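Local coordinates for RagB/SusD domain protein (Flavobacterium johnsoniae, PDB 5J5U) that binds chitin and, as a SusD homolog, probably captures chitin-derived chains at the outer membrane for uptake through a polysaccharide utilization system, at residues Leu192-Ser197 with Ala345-Arg350; Lys363-Gly368 with Ala387-Lys392. One frame throughout, in Å; residues are numbered along the deposited sequence.

Contact 1 of 2, residues Leu192-Ser197 with Ala345-Arg350; sequences LAMRIS and AEAAYR
Met194 and Ala347 make the apolar part of this contact, and Ser197 meets Arg350 in its polar part. In Met194, CG stands anti to the carbonyl carbon, and the bend at chi2 (-50°) brings the sulfur, SD, to 3.9 Å from the methyl CB of Ala347. Met194 and Ala347 also hold the closest pair of CA atoms, 7.5 Å apart, where the two backbones approach.

The polar part has no hydrogen bond between the segments. Ser197 lies over one face of the Arg350 guanidinium, with its CB 3.9 Å above the plane and displaced toward the rim. Ser197 OG is 3.6 Å from Arg350 NH2, and it hydrogen-bonds instead to Arg424.

A salt bridge within 345-350 fixes the guanidinium. Arg350 reaches back side-on to Glu346, one helical turn earlier, and gives two hydrogens to one oxygen. Arg350 NH2 is 3.0 Å from Glu346 OE2, and Arg350 NE is 3.3 Å from that same OE2. The NH2 bond runs nearly in line with the C-O bond of the carboxylate. The other carboxylate oxygen, OE1, pairs with Arg424, and Arg350 NH2 also pairs with Glu198. A leucine in place of Arg350 would probably leave Glu346 OE2 and Glu198 without this positive partner and Ser197 without its flat neighbour.

The contact joins the C-terminal ends of helices 178-195 and 337-349. Helix 201-214 and Trp352 also touch Met194, while helix 399-410 packs against Ala345, Tyr349 and Arg350.

Contact 2 of 2, residues Lys363-Gly368 with Ala387-Lys392; sequences KGVEAG and AYVNAK
Val365 is the centre of the tight part, where it meets both Tyr388 and Val389. Its CG1 branch stands anti to the backbone N (chi1 177°) and does most of the touching. Val365 CG1 lies 3.5 Å from Tyr388 CE2. It comes to the edge of the ring, near the ring plane, and does not cover a face. The two side chains cross at about a right angle. The Tyr388 hydroxyl has weak hydrogen bonds to Asp273 and Gln406. The same CG1 methyl of Val365 is 4.0 Å from Val389 CG2, so one valine branch serves two consecutive residues of the facing helix. Val365 and Val389 also mark the closest backbone approach, with CA atoms 7.1 Å apart.

The looser side begins at Glu366. Val389 CG2 is 4.5 Å from the backbone N of Glu366, and no hydrogen bond crosses the contact. The Glu366 carboxylate turns to its own helix and forms a salt bridge with Lys370. Glu366 and Val389 are partly exposed, whereas Val365 and Tyr388 are buried.

The axes of the two short helical segments come within 10.1 Å. Their directions differ by 150°, so they run roughly antiparallel. They belong to helices 357-371 and 382-391, successive in the chain. Ile369 and Lys362 extend the first helix's contact with Tyr388 and Val389. Beyond it lies helix 337-349, where Tyr337 and Ser338 touch Ala367.

How the contacts relate
Contact 1 closes before contact 2 opens along the chain. It joins segments 148 residues apart, whereas contact 2 links segments separated by only 19. Their centres lie about 20 Å apart. Their nearest atoms are about 7 Å apart, and the contacts do not touch. The connection between them is the consecutive pair of helices 337-349 and 357-371, which pack on each other. Helix 337-349 meets helix 178-195 in contact 1, and helix 357-371 meets helix 382-391 in contact 2. All four segments belong to the SusD-like region of the chain. Together the contacts connect a distant earlier helix to a local series of later helices in this mainly helical protein.

Contact 1 of 2, residues Leu192-Ser197 with Ala345-Arg350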
loop_
_atom_site.group_PDB
_atom_site.type_symbol
_atom_site.label_atom_id
_atom_site.label_comp_id
_atom_site.label_asym_id
_atom_site.label_seq_id
_atom_site.Cartn_x
_atom_site.Cartn_y
_atom_site.Cartn_z
ATOM N N LEU A 192 -1.307 11.603 -0.734
ATOM C CA LEU A 192 -2.603 12.071 -0.233
ATOM C C LEU A 192 -3.253 13.030 -1.252
ATOM O O LEU A 192 -4.470 12.992 -1.469
ATOM C CB LEU A 192 -2.427 12.722 1.141
ATOM C CG LEU A 192 -1.875 11.720 2.166
ATOM C CD1 LEU A 192 -1.334 12.385 3.392
ATOM C CD2 LEU A 192 -2.915 10.694 2.563
ATOM N N ALA A 193 -2.443 13.873 -1.890
ATOM C CA ALA A 193 -2.974 14.806 -2.866
ATOM C C ALA A 193 -3.622 14.073 -4.006
ATOM O O ALA A 193 -4.740 14.396 -4.402
ATOM C CB ALA A 193 -1.880 15.726 -3.404
ATOM N N MET A 194 -2.930 13.071 -4.545
ATOM C CA MET A 194 -3.513 12.323 -5.656
ATOM C C MET A 194 -4.739 11.557 -5.185
ATOM O O MET A 194 -5.712 11.409 -5.939
ATOM C CB MET A 194 -2.486 11.390 -6.296
ATOM C CG MET A 194 -1.351 12.155 -7.014
ATOM S SD MET A 194 -1.863 13.460 -8.182
ATOM C CE MET A 194 -1.893 14.857 -7.127
ATOM N N ARG A 195 -4.729 11.110 -3.931
ATOM C CA ARG A 195 -5.849 10.282 -3.500
ATOM C C ARG A 195 -7.174 11.081 -3.497
ATOM O O ARG A 195 -8.236 10.500 -3.672
ATOM C CB ARG A 195 -5.578 9.654 -2.127
ATOM C CG ARG A 195 -6.524 8.498 -1.820
ATOM C CD ARG A 195 -5.790 7.366 -1.118
ATOM N NE ARG A 195 -4.786 6.746 -1.981
ATOM C CZ ARG A 195 -3.689 6.164 -1.523
ATOM N NH1 ARG A 195 -3.479 6.116 -0.216
ATOM N NH2 ARG A 195 -2.808 5.623 -2.363
ATOM N N ILE A 196 -7.117 12.395 -3.304
ATOM C CA ILE A 196 -8.340 13.203 -3.372
ATOM C C ILE A 196 -8.551 13.937 -4.693
ATOM O O ILE A 196 -9.258 14.940 -4.731
ATOM C CB ILE A 196 -8.411 14.241 -2.233
ATOM C CG1 ILE A 196 -7.198 15.173 -2.286
ATOM C CG2 ILE A 196 -8.534 13.537 -0.887
ATOM C CD1 ILE A 196 -7.261 16.304 -1.298
ATOM N N SER A 197 -7.978 13.419 -5.776
ATOM C CA SER A 197 -8.076 14.072 -7.081
ATOM C C SER A 197 -9.515 14.074 -7.585
ATOM O O SER A 197 -9.942 15.024 -8.235
ATOM C CB SER A 197 -7.174 13.379 -8.111
ATOM O OG SER A 197 -7.610 12.050 -8.342
ATOM N N ALA A 345 3.733 11.675 -12.691
ATOM C CA ALA A 345 3.259 11.454 -14.065
ATOM C C ALA A 345 1.773 11.787 -14.164
ATOM O O ALA A 345 1.350 12.522 -15.077
ATOM C CB ALA A 345 3.510 10.008 -14.517
ATOM N N GLU A 346 0.978 11.267 -13.222
ATOM C CA GLU A 346 -0.456 11.547 -13.270
ATOM C C GLU A 346 -0.789 13.032 -13.057
ATOM O O GLU A 346 -1.624 13.591 -13.769
ATOM C CB GLU A 346 -1.228 10.706 -12.248
ATOM C CG GLU A 346 -2.731 11.019 -12.268
ATOM C CD GLU A 346 -3.559 10.194 -11.285
ATOM O OE1 GLU A 346 -2.981 9.449 -10.466
ATOM O OE2 GLU A 346 -4.795 10.316 -11.326
ATOM N N ALA A 347 -0.140 13.677 -12.096
ATOM C CA ALA A 347 -0.370 15.103 -11.872
ATOM C C ALA A 347 0.039 15.938 -13.109
ATOM O O ALA A 347 -0.633 16.906 -13.467
ATOM C CB ALA A 347 0.373 15.575 -10.635
ATOM N N ALA A 348 1.146 15.558 -13.742
ATOM C CA ALA A 348 1.609 16.209 -14.962
ATOM C C ALA A 348 0.557 16.123 -16.047
ATOM O O ALA A 348 0.232 17.126 -16.674
ATOM C CB ALA A 348 2.903 15.576 -15.454
ATOM N N TYR A 349 0.025 14.918 -16.253
ATOM C CA TYR A 349 -1.003 14.699 -17.265
ATOM C C TYR A 349 -2.253 15.528 -17.018
ATOM O O TYR A 349 -3.038 15.770 -17.931
ATOM C CB TYR A 349 -1.387 13.221 -17.320
ATOM C CG TYR A 349 -2.599 12.945 -18.172
ATOM C CD1 TYR A 349 -2.499 12.885 -19.550
ATOM C CD2 TYR A 349 -3.844 12.761 -17.600
ATOM C CE1 TYR A 349 -3.608 12.646 -20.335
ATOM C CE2 TYR A 349 -4.957 12.520 -18.377
ATOM C CZ TYR A 349 -4.827 12.462 -19.744
ATOM O OH TYR A 349 -5.927 12.219 -20.525
ATOM N N ARG A 350 -2.448 15.937 -15.771
ATOM C CA ARG A 350 -3.572 16.785 -15.403
ATOM C C ARG A 350 -3.212 18.267 -15.468
ATOM O O ARG A 350 -4.054 19.128 -15.233
ATOM C CB ARG A 350 -4.064 16.431 -14.001
ATOM C CG ARG A 350 -4.713 15.062 -13.888
ATOM C CD ARG A 350 -4.876 14.677 -12.428
ATOM N NE ARG A 350 -5.469 13.355 -12.276
ATOM C CZ ARG A 350 -6.761 13.149 -12.082
ATOM N NH1 ARG A 350 -7.587 14.187 -12.022
ATOM N NH2 ARG A 350 -7.219 11.914 -11.940
#

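Contact 2 of 2, residues Lys363-Gly368 with Ala387-Lys392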
loop_
_atom_site.group_PDB
_atom_site.type_symbol
_atom_site.label_atom_id
_atom_site.label_comp_id
_atom_site.label_asym_id
_atom_site.label_seq_id
_atom_site.Cartn_x
_atom_site.Cartn_y
_atom_site.Cartn_z
ATOM N N LYS A 363 10.770 7.295 -15.528
ATOM C CA LYS A 363 11.576 7.258 -14.311
ATOM C C LYS A 363 10.905 6.382 -13.245
ATOM O O LYS A 363 11.578 5.652 -12.502
ATOM C CB LYS A 363 11.792 8.677 -13.768
ATOM C CG LYS A 363 12.697 9.557 -14.630
ATOM C CD LYS A 363 12.712 11.009 -14.146
ATOM C CE LYS A 363 13.354 11.934 -15.182
ATOM N NZ LYS A 363 13.327 13.379 -14.797
ATOM N N GLY A 364 9.576 6.428 -13.204
ATOM C CA GLY A 364 8.817 5.600 -12.280
ATOM C C GLY A 364 8.966 4.108 -12.558
ATOM O O GLY A 364 9.216 3.323 -11.641
ATOM N N VAL A 365 8.798 3.711 -13.819
ATOM C CA VAL A 365 8.911 2.302 -14.180
ATOM C C VAL A 365 10.312 1.760 -13.899
ATOM O O VAL A 365 10.475 0.643 -13.368
ATOM C CB VAL A 365 8.557 2.059 -15.656
ATOM C CG1 VAL A 365 8.764 0.600 -15.991
ATOM C CG2 VAL A 365 7.114 2.471 -15.939
ATOM N N GLU A 366 11.328 2.545 -14.244
ATOM C CA GLU A 366 12.692 2.099 -13.971
ATOM C C GLU A 366 12.926 1.967 -12.466
ATOM O O GLU A 366 13.519 0.982 -11.983
ATOM C CB GLU A 366 13.716 3.068 -14.578
ATOM C CG GLU A 366 15.129 2.881 -14.034
ATOM C CD GLU A 366 16.211 3.482 -14.918
ATOM O OE1 GLU A 366 15.886 4.238 -15.864
ATOM O OE2 GLU A 366 17.397 3.184 -14.661
ATOM N N ALA A 367 12.433 2.945 -11.713
ATOM C CA ALA A 367 12.590 2.909 -10.263
ATOM C C ALA A 367 11.884 1.694 -9.626
ATOM O O ALA A 367 12.369 1.114 -8.646
ATOM C CB ALA A 367 12.081 4.193 -9.668
ATOM N N GLY A 368 10.758 1.296 -10.209
ATOM C CA GLY A 368 10.002 0.156 -9.709
ATOM C C GLY A 368 10.689 -1.162 -10.029
ATOM O O GLY A 368 10.678 -2.097 -9.220
ATOM N N ALA A 387 15.224 -0.957 -22.760
ATOM C CA ALA A 387 14.488 -1.522 -23.886
ATOM C C ALA A 387 12.987 -1.559 -23.596
ATOM O O ALA A 387 12.168 -1.163 -24.436
ATOM C CB ALA A 387 15.008 -2.919 -24.216
ATOM N N TYR A 388 12.634 -2.024 -22.400
ATOM C CA TYR A 388 11.228 -2.120 -21.992
ATOM C C TYR A 388 10.551 -0.763 -21.913
ATOM O O TYR A 388 9.473 -0.568 -22.472
ATOM C CB TYR A 388 11.135 -2.830 -20.641
ATOM C CG TYR A 388 9.773 -2.831 -19.970
ATOM C CD1 TYR A 388 8.697 -3.534 -20.512
ATOM C CD2 TYR A 388 9.579 -2.172 -18.760
ATOM C CE1 TYR A 388 7.469 -3.554 -19.880
ATOM C CE2 TYR A 388 8.350 -2.193 -18.121
ATOM C CZ TYR A 388 7.305 -2.885 -18.679
ATOM O OH TYR A 388 6.091 -2.899 -18.028
ATOM N N VAL A 389 11.196 0.167 -21.211
ATOM C CA VAL A 389 10.688 1.529 -21.039
ATOM C C VAL A 389 10.476 2.218 -22.389
ATOM O O VAL A 389 9.468 2.903 -22.607
ATOM C CB VAL A 389 11.641 2.366 -20.170
ATOM C CG1 VAL A 389 11.664 3.818 -20.634
ATOM C CG2 VAL A 389 11.245 2.265 -18.699
ATOM N N ASN A 390 11.425 2.028 -23.304
ATOM C CA ASN A 390 11.340 2.701 -24.596
ATOM C C ASN A 390 10.394 2.004 -25.579
ATOM O O ASN A 390 9.882 2.639 -26.497
ATOM C CB ASN A 390 12.745 2.837 -25.196
ATOM C CG ASN A 390 13.616 3.815 -24.413
ATOM O OD1 ASN A 390 13.116 4.773 -23.812
ATOM N ND2 ASN A 390 14.921 3.561 -24.395
ATOM N N ALA A 391 10.157 0.708 -25.382
ATOM C CA ALA A 391 9.242 -0.038 -26.255
ATOM C C ALA A 391 7.775 0.167 -25.889
ATOM O O ALA A 391 6.887 -0.030 -26.725
ATOM C CB ALA A 391 9.570 -1.515 -26.224
ATOM N N LYS A 392 7.528 0.583 -24.648
ATOM C CA LYS A 392 6.171 0.821 -24.178
ATOM C C LYS A 392 6.114 2.098 -23.344
ATOM O O LYS A 392 6.059 2.044 -22.114
ATOM C CB LYS A 392 5.659 -0.387 -23.373
ATOM C CG LYS A 392 4.224 -0.777 -23.734
ATOM C CD LYS A 392 4.161 -2.129 -24.457
ATOM C CE LYS A 392 2.707 -2.579 -24.725
ATOM N NZ LYS A 392 2.624 -3.964 -25.307
#